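Local coordinates for protein HTH-type transcriptional regulator KdgR (Escherichia coli, PDB 1YSP) that represses transcription of the genes for uptake and breakdown of 2-keto-3-deoxygluconate, and of the Entner-Doudoroff aldolase gene, by binding DNA, at residues E75-L80 and A98-L103. Sequence-based numbering, arbitrary orientation.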
# COMPACT_ATOMS: atom_id res chain seq x y z
N GLU A 75 -5.17 -17.89 -4.41
CA GLU A 75 -5.50 -17.15 -3.20
C GLU A 75 -6.09 -15.75 -3.50
O GLU A 75 -7.08 -15.38 -2.90
CB GLU A 75 -4.26 -16.99 -2.33
CG GLU A 75 -4.13 -17.98 -1.19
CD GLU A 75 -3.52 -17.31 0.02
OE1 GLU A 75 -2.62 -17.91 0.69
OE2 GLU A 75 -3.94 -16.16 0.29
N VAL A 76 -5.50 -15.02 -4.45
CA VAL A 76 -6.01 -13.70 -4.90
C VAL A 76 -7.44 -13.82 -5.40
O VAL A 76 -8.33 -13.17 -4.88
CB VAL A 76 -5.09 -13.01 -5.97
CG1 VAL A 76 -5.81 -11.80 -6.63
CG2 VAL A 76 -3.73 -12.57 -5.37
N LYS A 77 -7.67 -14.66 -6.42
CA LYS A 77 -9.02 -14.77 -6.98
C LYS A 77 -10.02 -15.22 -5.88
O LYS A 77 -11.14 -14.74 -5.84
CB LYS A 77 -9.03 -15.66 -8.24
CG LYS A 77 -8.61 -14.91 -9.54
CD LYS A 77 -8.70 -15.82 -10.80
CE LYS A 77 -10.07 -16.53 -10.86
NZ LYS A 77 -10.33 -17.38 -12.08
N GLN A 78 -9.57 -16.06 -4.95
CA GLN A 78 -10.34 -16.44 -3.74
C GLN A 78 -10.72 -15.25 -2.84
O GLN A 78 -11.90 -15.03 -2.53
CB GLN A 78 -9.58 -17.51 -2.93
CG GLN A 78 -10.18 -17.83 -1.55
CD GLN A 78 -9.48 -18.98 -0.79
OE1 GLN A 78 -8.23 -19.07 -0.73
NE2 GLN A 78 -10.29 -19.86 -0.17
N ILE A 79 -9.71 -14.48 -2.42
CA ILE A 79 -9.95 -13.26 -1.64
C ILE A 79 -10.96 -12.34 -2.36
O ILE A 79 -11.91 -11.84 -1.76
CB ILE A 79 -8.62 -12.51 -1.38
CG1 ILE A 79 -7.66 -13.34 -0.51
CG2 ILE A 79 -8.89 -11.15 -0.73
CD1 ILE A 79 -6.16 -12.96 -0.69
N LEU A 80 -10.78 -12.13 -3.66
CA LEU A 80 -11.60 -11.16 -4.39
C LEU A 80 -13.00 -11.67 -4.79
O LEU A 80 -13.87 -10.88 -5.22
CB LEU A 80 -10.86 -10.68 -5.64
CG LEU A 80 -9.56 -9.93 -5.35
CD1 LEU A 80 -8.93 -9.65 -6.70
CD2 LEU A 80 -9.86 -8.68 -4.56
N ALA A 98 -9.73 -6.85 -14.73
CA ALA A 98 -8.92 -5.61 -14.87
C ALA A 98 -7.79 -5.46 -13.81
O ALA A 98 -6.72 -4.85 -14.08
CB ALA A 98 -9.80 -4.37 -14.91
N LEU A 99 -8.00 -6.02 -12.61
CA LEU A 99 -7.00 -5.82 -11.53
C LEU A 99 -5.77 -6.69 -11.65
O LEU A 99 -4.65 -6.26 -11.25
CB LEU A 99 -7.66 -6.06 -10.13
CG LEU A 99 -6.86 -5.80 -8.86
CD1 LEU A 99 -6.49 -4.32 -8.73
CD2 LEU A 99 -7.71 -6.28 -7.62
N LEU A 100 -5.97 -7.92 -12.13
CA LEU A 100 -4.86 -8.90 -12.16
C LEU A 100 -3.67 -8.39 -12.98
O LEU A 100 -2.53 -8.44 -12.50
CB LEU A 100 -5.34 -10.29 -12.57
CG LEU A 100 -6.28 -10.97 -11.52
CD1 LEU A 100 -6.65 -12.41 -11.91
CD2 LEU A 100 -5.76 -10.98 -10.12
N PRO A 101 -3.91 -7.80 -14.17
CA PRO A 101 -2.78 -7.19 -14.88
C PRO A 101 -2.14 -6.02 -14.10
O PRO A 101 -0.94 -5.81 -14.17
CB PRO A 101 -3.42 -6.70 -16.21
CG PRO A 101 -4.57 -7.61 -16.42
CD PRO A 101 -5.14 -7.73 -14.99
N VAL A 102 -2.94 -5.25 -13.35
CA VAL A 102 -2.34 -4.18 -12.53
C VAL A 102 -1.40 -4.79 -11.45
O VAL A 102 -0.27 -4.31 -11.21
CB VAL A 102 -3.45 -3.29 -11.94
CG1 VAL A 102 -2.92 -2.38 -10.83
CG2 VAL A 102 -4.14 -2.47 -13.08
N LEU A 103 -1.86 -5.87 -10.84
CA LEU A 103 -1.04 -6.56 -9.83
C LEU A 103 0.28 -7.08 -10.41
O LEU A 103 1.32 -7.11 -9.71
CB LEU A 103 -1.85 -7.66 -9.17
CG LEU A 103 -3.10 -7.21 -8.40
CD1 LEU A 103 -3.61 -8.46 -7.71
CD2 LEU A 103 -2.84 -6.11 -7.38
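V76 meets L100 and L103 where helix 73-80 packs against helix 96-109 in the C-terminal, GAF-like domain of this IclR-family regulator, the part of the protein without the DNA-binding helix-turn-helix. The two helical segments run at 136° to each other, and their axes come no nearer than 11.9 Å, a wide spacing filled by aliphatic side chains. V76 reaches across with one branch: CG1, held opposite the backbone N (chi1 168°), lies 3.6 Å from L100 CD2 and 4.1 Å from L103 CD1. The V76 side chain lies alongside both leucine side chains but points the opposite way. At K77, next along the helix, the aliphatic stem does the touching, with CG 4.0 Å from L100 CD1; beyond CD the chain bends (chi3 50°) and carries CE and NZ away from L100. L100 thus divides its two methyls, CD2 going to the buried valine and CD1 to the lysine stem at the exposed margin. One turn beyond V76, the side chains of L80 and L99 cross at about a right angle, while L80 N bonds to V76 O within the helix. L68 of helix 62-69 touches both L80 and L103, joining a third helix to this apolar layer, and Y85 of the following loop also packs on L80. Between the two leucines, the closest approach is methyl to methyl, L80 CD1 to L99 CD2 at 3.7 Å.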